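Glycosyl hydrolase (Rhizobium leguminosarum bv. trifolii, PDB 5NDX) probably hydrolyses O-glycosidic bonds as a bacterial alpha-L-iduronidase of glycoside hydrolase family 39, an orthologue of the human enzyme linked to mucopolysaccharidosis I. Local coordinates at residues 540-543 and 549-552; 42-47 and 590-595; 327-332 and 476-481; 32-37 and 78-83. The protein carries 2 engineered substitutions. All blocks are in the same frame, centred on the assembly; numbering follows the deposited sequence.

Contact 1: residues 540-543 and 549-552; sequences VERY and REER
Arg-542 and Tyr-543 pair with Arg-552 and Glu-551 on strands whose local axes run antiparallel, at 159°, Tyr-543 and Glu-551 forming the hydrogen-bonded pair and Arg-542 and Arg-552 the non-hydrogen-bonded one. Tyr-543 N reaches Glu-551 O at 2.9 Å, and Glu-551 N returns the bond to Tyr-543 O. On the face carrying Arg-542 and Arg-552, these two arginines and Glu-550 form a salt-bridge network across the strands. Arg-542, its CG anti to the backbone N (chi1 175°) and its chain extended as far as NE, grips Glu-550 side-on: NE meets OE1 at 2.7 Å and NH2 meets OE2 at 2.7 Å, both on syn lone pairs, with the two flat groups nearly coplanar. These strands, 536-545 and 549-557, form a beta hairpin, and strand 590-594 extends its sheet beyond 549-557. The anti lone pair of Glu-550 OE1 takes Arg-552 NH1 at 2.8 Å, putting the carboxylate between two arginines. Arg-552 NH1 also donates to Glu-551 O at 2.8 Å, from the opposite face of that carbonyl to Tyr-543 N. The Arg-552 guanidinium lies with one face against the aliphatic chain of Arg-542, whose CD sits near the rim. With a leucine in place of Arg-542, Glu-550 would probably lose its cross-strand partner and be freer to turn, while Asp-353, which Arg-542 NH1 also holds, would lack this mate. On the other face, the Tyr-543 ring leads away from Glu-551 to Arg-39 and Gln-40 of helix 36-45.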
# COMPACT_ATOMS: atom_id res chain seq x y z
N VAL A 540 16.64 15.43 -0.30
CA VAL A 540 16.28 16.11 -1.54
C VAL A 540 17.05 15.46 -2.65
O VAL A 540 18.26 15.27 -2.54
CB VAL A 540 16.66 17.59 -1.52
CG1 VAL A 540 16.23 18.25 -2.83
CG2 VAL A 540 16.01 18.27 -0.33
N GLU A 541 16.38 15.04 -3.71
CA GLU A 541 17.07 14.47 -4.86
C GLU A 541 16.61 15.03 -6.15
O GLU A 541 15.40 15.28 -6.34
CB GLU A 541 16.83 13.00 -4.95
CG GLU A 541 17.47 12.26 -3.83
CD GLU A 541 17.05 10.85 -3.88
OE1 GLU A 541 16.94 10.33 -5.00
OE2 GLU A 541 16.82 10.27 -2.79
N ARG A 542 17.55 15.07 -7.09
CA ARG A 542 17.36 15.61 -8.42
C ARG A 542 16.75 14.60 -9.38
O ARG A 542 17.17 13.47 -9.48
CB ARG A 542 18.71 16.09 -8.96
CG ARG A 542 18.68 16.56 -10.40
CD ARG A 542 19.84 17.54 -10.65
NE ARG A 542 19.83 18.02 -12.02
CZ ARG A 542 20.30 17.33 -13.07
NH1 ARG A 542 20.82 16.12 -12.94
NH2 ARG A 542 20.22 17.88 -14.28
N TYR A 543 15.74 15.04 -10.13
CA TYR A 543 15.20 14.26 -11.24
C TYR A 543 15.00 15.18 -12.40
O TYR A 543 14.97 16.40 -12.23
CB TYR A 543 13.83 13.64 -10.85
CG TYR A 543 13.99 12.53 -9.88
CD1 TYR A 543 14.18 11.22 -10.30
CD2 TYR A 543 14.00 12.78 -8.54
CE1 TYR A 543 14.35 10.19 -9.39
CE2 TYR A 543 14.18 11.74 -7.60
CZ TYR A 543 14.33 10.46 -8.04
OH TYR A 543 14.48 9.48 -7.12
N ARG A 549 12.92 19.07 -17.82
CA ARG A 549 12.71 20.04 -16.73
C ARG A 549 13.37 19.60 -15.40
O ARG A 549 13.30 18.44 -15.02
CB ARG A 549 11.20 20.18 -16.52
CG ARG A 549 10.76 21.08 -15.37
CD ARG A 549 9.24 21.05 -15.16
NE ARG A 549 8.63 19.74 -15.51
CZ ARG A 549 7.95 19.45 -16.63
NH1 ARG A 549 7.68 20.39 -17.57
NH2 ARG A 549 7.53 18.20 -16.81
N GLU A 550 13.97 20.54 -14.68
CA GLU A 550 14.63 20.24 -13.42
C GLU A 550 13.57 19.98 -12.38
O GLU A 550 12.62 20.74 -12.28
CB GLU A 550 15.54 21.39 -12.94
CG GLU A 550 16.86 21.52 -13.71
CD GLU A 550 17.82 20.39 -13.43
OE1 GLU A 550 17.84 19.85 -12.29
OE2 GLU A 550 18.58 20.00 -14.35
N GLU A 551 13.73 18.91 -11.63
CA GLU A 551 12.77 18.63 -10.53
C GLU A 551 13.53 18.17 -9.30
O GLU A 551 14.65 17.65 -9.42
CB GLU A 551 11.75 17.55 -10.93
CG GLU A 551 10.85 17.95 -12.09
CD GLU A 551 9.85 16.88 -12.53
OE1 GLU A 551 10.00 15.71 -12.13
OE2 GLU A 551 8.96 17.24 -13.31
N ARG A 552 12.90 18.33 -8.15
CA ARG A 552 13.45 17.81 -6.87
C ARG A 552 12.40 17.02 -6.10
O ARG A 552 11.34 17.55 -5.82
CB ARG A 552 13.90 18.99 -6.02
CG ARG A 552 14.96 19.88 -6.68
CD ARG A 552 16.30 19.16 -6.85
NE ARG A 552 17.31 20.02 -7.50
CZ ARG A 552 17.47 20.19 -8.82
NH1 ARG A 552 16.73 19.57 -9.72
NH2 ARG A 552 18.40 21.01 -9.25

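Contact 2: residues 42-47 and 590-595; sequences LAYIGG and AFLHMS
Ala-43, near the C-terminal end of helix 36-45, meets strand 590-594 first: its carbonyl O lies 3.6 Å from the CB of Ala-590, which points toward the helix. Tyr-44 follows and makes the broader contact. Its CA is 4.0 Å from the same Ala-590 CB, and CD1 of the ring stands 4.2 Å from it, so the small methyl sits against both the helix backbone and the base of the aromatic side chain. With CG anti to the carbonyl carbon (chi1 -57°), the ring reaches along the strand to the next residue on this face, where Tyr-44 OH comes within 3.4 Å of Leu-592 CB. The hydroxyl also has a weak hydrogen bond with Gln-40 NE2, one helical turn back. Other walls around the tyrosine are Phe-326, whose ring meets it at about 55°, and Met-553 on the adjoining strand. Past the helix, the backbone of Gly-47 is hydrogen-bonded to Thr-589, just ahead of Ala-590. A helix of the TIM-barrel region thus packs on the edge strand of a three-stranded antiparallel sheet formed by residues far later in the chain. Between 42-47 and 590-595 themselves the contact is van der Waals, among buried residues: shape matters more than polarity, an alanine admits the helix backbone closely, and the weakly bonded tyrosine hydroxyl ends against aliphatic carbon.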
# COMPACT_ATOMS: atom_id res chain seq x y z
N LEU A 42 9.31 5.11 -4.24
CA LEU A 42 9.49 4.66 -2.86
C LEU A 42 9.43 5.77 -1.81
O LEU A 42 9.09 5.49 -0.68
CB LEU A 42 10.79 3.86 -2.70
CG LEU A 42 10.86 2.56 -3.45
CD1 LEU A 42 12.22 1.91 -3.28
CD2 LEU A 42 9.79 1.61 -3.02
N ALA A 43 9.76 6.99 -2.19
CA ALA A 43 9.57 8.14 -1.32
C ALA A 43 8.10 8.35 -1.03
O ALA A 43 7.73 8.60 0.12
CB ALA A 43 10.14 9.39 -1.99
N TYR A 44 7.24 8.29 -2.06
CA TYR A 44 5.79 8.42 -1.78
C TYR A 44 5.27 7.23 -1.01
O TYR A 44 4.49 7.41 -0.07
CB TYR A 44 4.95 8.51 -3.03
CG TYR A 44 5.25 9.61 -3.96
CD1 TYR A 44 4.65 10.88 -3.87
CD2 TYR A 44 6.15 9.38 -4.98
CE1 TYR A 44 4.92 11.85 -4.83
CE2 TYR A 44 6.44 10.36 -5.88
CZ TYR A 44 5.84 11.58 -5.81
OH TYR A 44 6.25 12.44 -6.82
N ILE A 45 5.72 6.02 -1.36
CA ILE A 45 5.24 4.79 -0.74
C ILE A 45 5.65 4.71 0.75
O ILE A 45 4.86 4.32 1.59
CB ILE A 45 5.72 3.56 -1.49
CG1 ILE A 45 5.07 3.52 -2.87
CG2 ILE A 45 5.40 2.28 -0.73
CD1 ILE A 45 5.81 2.60 -3.84
N GLY A 46 6.86 5.15 1.07
CA GLY A 46 7.32 5.19 2.46
C GLY A 46 6.86 6.39 3.27
O GLY A 46 7.20 6.51 4.42
N GLY A 47 6.19 7.33 2.65
CA GLY A 47 5.74 8.53 3.32
C GLY A 47 4.33 8.59 3.88
O GLY A 47 3.93 9.65 4.32
N ALA A 590 6.21 13.40 1.55
CA ALA A 590 6.90 13.37 0.29
C ALA A 590 6.33 14.47 -0.61
O ALA A 590 5.18 14.84 -0.49
CB ALA A 590 6.76 12.00 -0.36
N PHE A 591 7.19 15.06 -1.43
CA PHE A 591 6.76 16.12 -2.33
C PHE A 591 7.66 16.27 -3.53
O PHE A 591 8.87 16.37 -3.38
CB PHE A 591 6.67 17.44 -1.56
CG PHE A 591 6.23 18.60 -2.40
CD1 PHE A 591 4.91 18.71 -2.82
CD2 PHE A 591 7.15 19.56 -2.83
CE1 PHE A 591 4.49 19.81 -3.61
CE2 PHE A 591 6.73 20.64 -3.63
CZ PHE A 591 5.39 20.76 -4.02
N LEU A 592 7.08 16.28 -4.72
CA LEU A 592 7.81 16.53 -5.93
C LEU A 592 7.74 18.03 -6.29
O LEU A 592 6.65 18.54 -6.51
CB LEU A 592 7.32 15.65 -7.13
CG LEU A 592 8.35 16.04 -8.22
CD1 LEU A 592 9.37 14.97 -8.52
CD2 LEU A 592 7.89 16.83 -9.39
N HIS A 593 8.88 18.74 -6.30
CA HIS A 593 8.91 20.15 -6.69
C HIS A 593 9.47 20.34 -8.10
O HIS A 593 10.56 19.82 -8.38
CB HIS A 593 9.82 20.97 -5.75
CG HIS A 593 9.70 22.44 -5.96
ND1 HIS A 593 10.79 23.29 -6.00
CD2 HIS A 593 8.61 23.21 -6.21
CE1 HIS A 593 10.37 24.53 -6.20
NE2 HIS A 593 9.05 24.51 -6.35
N MET A 594 8.78 21.09 -8.94
CA MET A 594 9.16 21.36 -10.33
C MET A 594 9.90 22.73 -10.42
O MET A 594 9.48 23.70 -9.77
CB MET A 594 7.89 21.41 -11.21
CG MET A 594 6.91 20.23 -11.04
SD MET A 594 5.33 20.37 -11.95
CE MET A 594 5.99 20.14 -13.60
N SER A 595 10.96 22.78 -11.21
CA SER A 595 11.67 24.04 -11.54
C SER A 595 12.14 24.81 -10.31
O SER A 595 11.66 25.89 -10.04
CB SER A 595 10.76 24.91 -12.41
OG SER A 595 10.38 24.16 -13.56

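Contact 3: residues 327-332 and 476-481; sequences AYFGSR and PAPTEA. With SO4 (sulfate ion), chain J; SO4 (sulfate ion), chain D.
Phe-329 meets both Pro-476 and Pro-478, turning its CD2 and CE2 atoms to the loop that leads into helix 480-489. A chi1 of -72° sets the Phe-329 ring beside its own backbone N and brings CD2 to 3.3 Å from Pro-476 O, which lies at the ring edge near its plane. CE2 packs 3.6 Å from Pro-478 CD, and the two side chains cross at about a right angle. Within 327-332, Tyr-328 OH accepts a bond of 3.1 Å from Arg-332 N that spans the residues in between. Arg-332 bends at chi3 (78°) and places NE 3.0 Å from O1 of a sulfate, probably a crystallisation ion, in a weak bond, while NH1 forms salt bridges with Glu-35 and Glu-37. A methionine in place of Arg-332 would probably leave these two glutamates close together without their shared positive mate. At the other end, Thr-479 is the N-cap residue of helix 480-489, and Glu-480 N donates to O2 (3.1 Å) and O3 of a second sulfate, likewise probably from the crystallisation. Phe-329 lies between elements: Phe-483 of helix 480-489 and Trp-456 of helix 452-457 meet its ring edge-to-face, and Ile-361 touches it from strand 358-362, the antiparallel partner of strand 326-330.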
# COMPACT_ATOMS: atom_id res chain seq x y z
N ALA A 327 0.46 7.15 -12.45
CA ALA A 327 0.46 7.28 -13.89
C ALA A 327 1.83 7.83 -14.34
O ALA A 327 2.26 8.91 -13.95
CB ALA A 327 -0.66 8.20 -14.32
N TYR A 328 2.54 7.03 -15.11
CA TYR A 328 3.87 7.32 -15.62
C TYR A 328 3.70 8.08 -16.94
O TYR A 328 2.98 7.65 -17.82
CB TYR A 328 4.63 5.99 -15.84
CG TYR A 328 5.91 6.14 -16.61
CD1 TYR A 328 7.09 6.56 -15.99
CD2 TYR A 328 5.93 5.89 -17.98
CE1 TYR A 328 8.27 6.75 -16.71
CE2 TYR A 328 7.11 6.07 -18.72
CZ TYR A 328 8.27 6.50 -18.10
OH TYR A 328 9.41 6.71 -18.88
N PHE A 329 4.33 9.24 -17.03
CA PHE A 329 4.47 10.00 -18.26
C PHE A 329 5.94 10.00 -18.63
O PHE A 329 6.80 10.40 -17.83
CB PHE A 329 4.09 11.45 -18.03
CG PHE A 329 2.64 11.68 -17.83
CD1 PHE A 329 2.06 11.51 -16.58
CD2 PHE A 329 1.87 12.06 -18.90
CE1 PHE A 329 0.70 11.74 -16.40
CE2 PHE A 329 0.53 12.28 -18.73
CZ PHE A 329 -0.05 12.14 -17.46
N GLY A 330 6.23 9.55 -19.84
CA GLY A 330 7.61 9.47 -20.37
C GLY A 330 7.66 8.41 -21.48
O GLY A 330 6.63 7.84 -21.83
N SER A 331 8.87 8.12 -21.96
CA SER A 331 9.06 7.33 -23.18
C SER A 331 9.26 5.85 -22.91
O SER A 331 9.08 5.07 -23.82
CB SER A 331 10.25 7.85 -23.98
OG SER A 331 11.41 7.84 -23.15
N ARG A 332 9.54 5.44 -21.68
CA ARG A 332 9.80 4.03 -21.42
C ARG A 332 8.50 3.25 -21.35
O ARG A 332 7.47 3.82 -21.07
CB ARG A 332 10.60 3.85 -20.13
CG ARG A 332 11.85 4.67 -20.14
CD ARG A 332 12.61 4.52 -18.87
NE ARG A 332 13.35 3.27 -18.83
CZ ARG A 332 14.08 2.88 -17.80
NH1 ARG A 332 14.15 3.61 -16.68
NH2 ARG A 332 14.75 1.74 -17.88
N PRO A 476 -0.82 13.69 -23.73
CA PRO A 476 0.20 12.73 -23.33
C PRO A 476 1.48 13.36 -22.86
O PRO A 476 2.16 12.73 -22.11
CB PRO A 476 0.39 11.84 -24.58
CG PRO A 476 -0.38 12.46 -25.67
CD PRO A 476 -1.38 13.40 -25.08
N ALA A 477 1.77 14.61 -23.24
CA ALA A 477 2.89 15.34 -22.67
C ALA A 477 2.41 16.67 -22.09
O ALA A 477 2.56 17.72 -22.72
CB ALA A 477 3.96 15.56 -23.75
N PRO A 478 1.88 16.65 -20.86
CA PRO A 478 1.33 17.89 -20.32
C PRO A 478 2.39 18.96 -20.21
O PRO A 478 3.59 18.63 -20.07
CB PRO A 478 0.87 17.47 -18.93
CG PRO A 478 0.53 16.01 -19.07
CD PRO A 478 1.57 15.50 -20.00
N THR A 479 1.96 20.23 -20.22
CA THR A 479 2.87 21.34 -19.98
C THR A 479 3.23 21.36 -18.50
O THR A 479 2.59 20.69 -17.67
CB THR A 479 2.26 22.69 -20.34
OG1 THR A 479 1.10 22.92 -19.51
CG2 THR A 479 1.83 22.76 -21.87
N GLU A 480 4.24 22.15 -18.15
CA GLU A 480 4.57 22.34 -16.76
C GLU A 480 3.36 22.80 -15.97
O GLU A 480 3.07 22.24 -14.91
CB GLU A 480 5.74 23.32 -16.57
CG GLU A 480 6.07 23.54 -15.11
CD GLU A 480 7.32 24.42 -14.85
OE1 GLU A 480 7.96 24.88 -15.81
OE2 GLU A 480 7.65 24.63 -13.65
N ALA A 481 2.66 23.82 -16.44
CA ALA A 481 1.46 24.30 -15.74
C ALA A 481 0.40 23.20 -15.57
O ALA A 481 -0.27 23.13 -14.56
CB ALA A 481 0.84 25.51 -16.45
S SO4 J . 15.29 2.02 -21.64
O1 SO4 J . 14.38 3.19 -21.61
O2 SO4 J . 14.54 0.82 -21.19
O3 SO4 J . 16.45 2.29 -20.74
O4 SO4 J . 15.77 1.82 -23.04
S SO4 D . 6.07 24.01 -20.83
O1 SO4 D . 5.24 24.40 -22.00
O2 SO4 D . 5.47 24.58 -19.61
O3 SO4 D . 6.15 22.52 -20.69
O4 SO4 D . 7.44 24.56 -20.98

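Contact 4: residues 32-37 and 78-83; sequences LLLEPE and LDRALD
Leu-33 and Leu-34, in the 3-10 turn just ahead of helix 36-45, pack against Ala-81 and Arg-80 on helix 76-87. The purely apolar part belongs to Leu-33. Its CB points toward the helix, and CD1 stands 3.7 Å from Ala-81 CB, with Leu-33 CB itself only 3.9 Å from that methyl. Because the alanine is so short, the 3-10 backbone can come close: the CA atoms of Leu-33 and Ala-81 are 5.3 Å apart. The second kind of contact is aliphatic against an arginine. Leu-34, whose chi1 of -49° swings CG away from its carbonyl carbon, sends CD2 to within 3.8 Å of Arg-80 CB. The same methyl lies over one face of the Arg-80 guanidinium, 4.0 Å above its plane and displaced toward the rim. Arg-80 folds back at chi3 (51°), which carries the flat group over the leucine instead of straight out from the helix; the two side chains cross at about a right angle, and NH2 comes to 4.1 Å from Leu-34 CB. Polar bonding stays within each segment's own surroundings: Glu-35 N closes the turn on Leu-32 O, and Glu-35 then takes the N-cap position of helix 36-45. Asp-79, pointing away from the leucines, and Asp-83 form salt bridges with Arg-126 and Arg-130 of helix 110-131. Helix 76-87 is therefore held between the turn and helix 110-131, while Leu-33 also touches Val-84 and Met-85 farther along the same helix and Phe-27 on strand 24-27, the first strand of the parallel barrel.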
# COMPACT_ATOMS: atom_id res chain seq x y z
N LEU A 32 13.33 -3.51 -11.23
CA LEU A 32 12.75 -2.16 -11.12
C LEU A 32 13.25 -1.43 -9.93
O LEU A 32 13.33 -0.20 -9.97
CB LEU A 32 11.22 -2.17 -11.11
CG LEU A 32 10.56 -2.68 -12.37
CD1 LEU A 32 9.06 -2.60 -12.18
CD2 LEU A 32 11.02 -1.91 -13.60
N LEU A 33 13.67 -2.14 -8.87
CA LEU A 33 14.20 -1.45 -7.69
C LEU A 33 15.49 -0.66 -7.98
O LEU A 33 15.85 0.24 -7.25
CB LEU A 33 14.47 -2.42 -6.54
CG LEU A 33 13.27 -2.96 -5.80
CD1 LEU A 33 13.56 -4.21 -4.99
CD2 LEU A 33 12.74 -1.89 -4.85
N LEU A 34 16.18 -0.99 -9.06
CA LEU A 34 17.39 -0.26 -9.45
C LEU A 34 17.09 0.93 -10.36
O LEU A 34 17.98 1.69 -10.61
CB LEU A 34 18.35 -1.18 -10.21
CG LEU A 34 18.61 -2.52 -9.50
CD1 LEU A 34 19.41 -3.46 -10.41
CD2 LEU A 34 19.28 -2.33 -8.16
N GLU A 35 15.86 1.11 -10.82
CA GLU A 35 15.52 2.20 -11.75
C GLU A 35 15.19 3.50 -11.01
O GLU A 35 14.59 3.46 -9.95
CB GLU A 35 14.30 1.82 -12.59
CG GLU A 35 14.50 0.68 -13.58
CD GLU A 35 15.67 0.91 -14.55
OE1 GLU A 35 15.96 2.03 -14.99
OE2 GLU A 35 16.35 -0.06 -14.86
N PRO A 36 15.51 4.66 -11.59
CA PRO A 36 15.17 5.92 -10.89
C PRO A 36 13.67 6.20 -10.69
O PRO A 36 13.29 6.86 -9.72
CB PRO A 36 15.81 6.99 -11.76
CG PRO A 36 15.97 6.33 -13.11
CD PRO A 36 16.33 4.91 -12.78
N GLU A 37 12.84 5.70 -11.60
CA GLU A 37 11.42 5.85 -11.44
C GLU A 37 10.92 5.20 -10.12
O GLU A 37 10.19 5.83 -9.37
CB GLU A 37 10.67 5.23 -12.60
CG GLU A 37 10.94 5.87 -13.96
CD GLU A 37 12.17 5.32 -14.66
OE1 GLU A 37 13.02 4.64 -14.03
OE2 GLU A 37 12.29 5.57 -15.86
N LEU A 78 21.50 -6.98 -5.33
CA LEU A 78 20.58 -7.24 -4.24
C LEU A 78 20.78 -6.24 -3.10
O LEU A 78 19.80 -5.76 -2.53
CB LEU A 78 20.63 -8.71 -3.76
CG LEU A 78 19.55 -9.14 -2.76
CD1 LEU A 78 18.11 -8.89 -3.26
CD2 LEU A 78 19.69 -10.60 -2.37
N ASP A 79 22.03 -5.91 -2.80
CA ASP A 79 22.34 -4.88 -1.82
C ASP A 79 21.69 -3.52 -2.16
O ASP A 79 21.16 -2.88 -1.28
CB ASP A 79 23.85 -4.61 -1.73
CG ASP A 79 24.65 -5.78 -1.13
OD1 ASP A 79 24.08 -6.73 -0.54
OD2 ASP A 79 25.90 -5.70 -1.30
N ARG A 80 21.80 -3.10 -3.41
CA ARG A 80 21.20 -1.85 -3.83
C ARG A 80 19.68 -1.90 -3.72
O ARG A 80 19.09 -0.94 -3.30
CB ARG A 80 21.61 -1.51 -5.27
CG ARG A 80 23.08 -1.05 -5.33
CD ARG A 80 23.65 -0.96 -6.74
NE ARG A 80 22.79 -0.18 -7.65
CZ ARG A 80 22.83 -0.21 -9.00
NH1 ARG A 80 23.69 -0.99 -9.66
NH2 ARG A 80 21.99 0.55 -9.69
N ALA A 81 19.09 -3.03 -4.06
CA ALA A 81 17.65 -3.19 -4.06
C ALA A 81 17.08 -3.17 -2.63
O ALA A 81 16.10 -2.47 -2.37
CB ALA A 81 17.28 -4.49 -4.75
N LEU A 82 17.70 -3.92 -1.73
CA LEU A 82 17.30 -3.89 -0.33
C LEU A 82 17.62 -2.57 0.32
O LEU A 82 16.80 -2.08 1.12
CB LEU A 82 17.88 -5.04 0.47
CG LEU A 82 17.45 -6.42 -0.07
CD1 LEU A 82 18.13 -7.54 0.69
CD2 LEU A 82 15.93 -6.58 -0.00
N ASP A 83 18.76 -1.96 -0.01
CA ASP A 83 19.11 -0.68 0.60
C ASP A 83 18.06 0.39 0.28
O ASP A 83 17.74 1.19 1.15
CB ASP A 83 20.46 -0.16 0.13
CG ASP A 83 21.64 -0.86 0.76
OD1 ASP A 83 21.53 -1.67 1.70
OD2 ASP A 83 22.72 -0.60 0.23

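How the contacts relate
Contacts 2 and 4 share helix 36-45: contact 4 packs the turn before it against the next barrel helix, and contact 2 packs its far end against the C-terminal sheet. Contact 2 is buried and held by van der Waals contact alone, whereas contact 4 is buried at Leu-33 and Ala-81 and opens outward at Arg-80. Contact 1 is the most polar, its charged network lying on a partly exposed sheet face. It adjoins contact 2 through neighbouring strands, with Arg-552 O 2.8 Å from His-593 N. Contact 3 buries a phenylalanine among prolines, yet its ends are polar: Glu-480 meets Ser-595 of contact 2, and charge pairing ties segment 327-332 to contact 4.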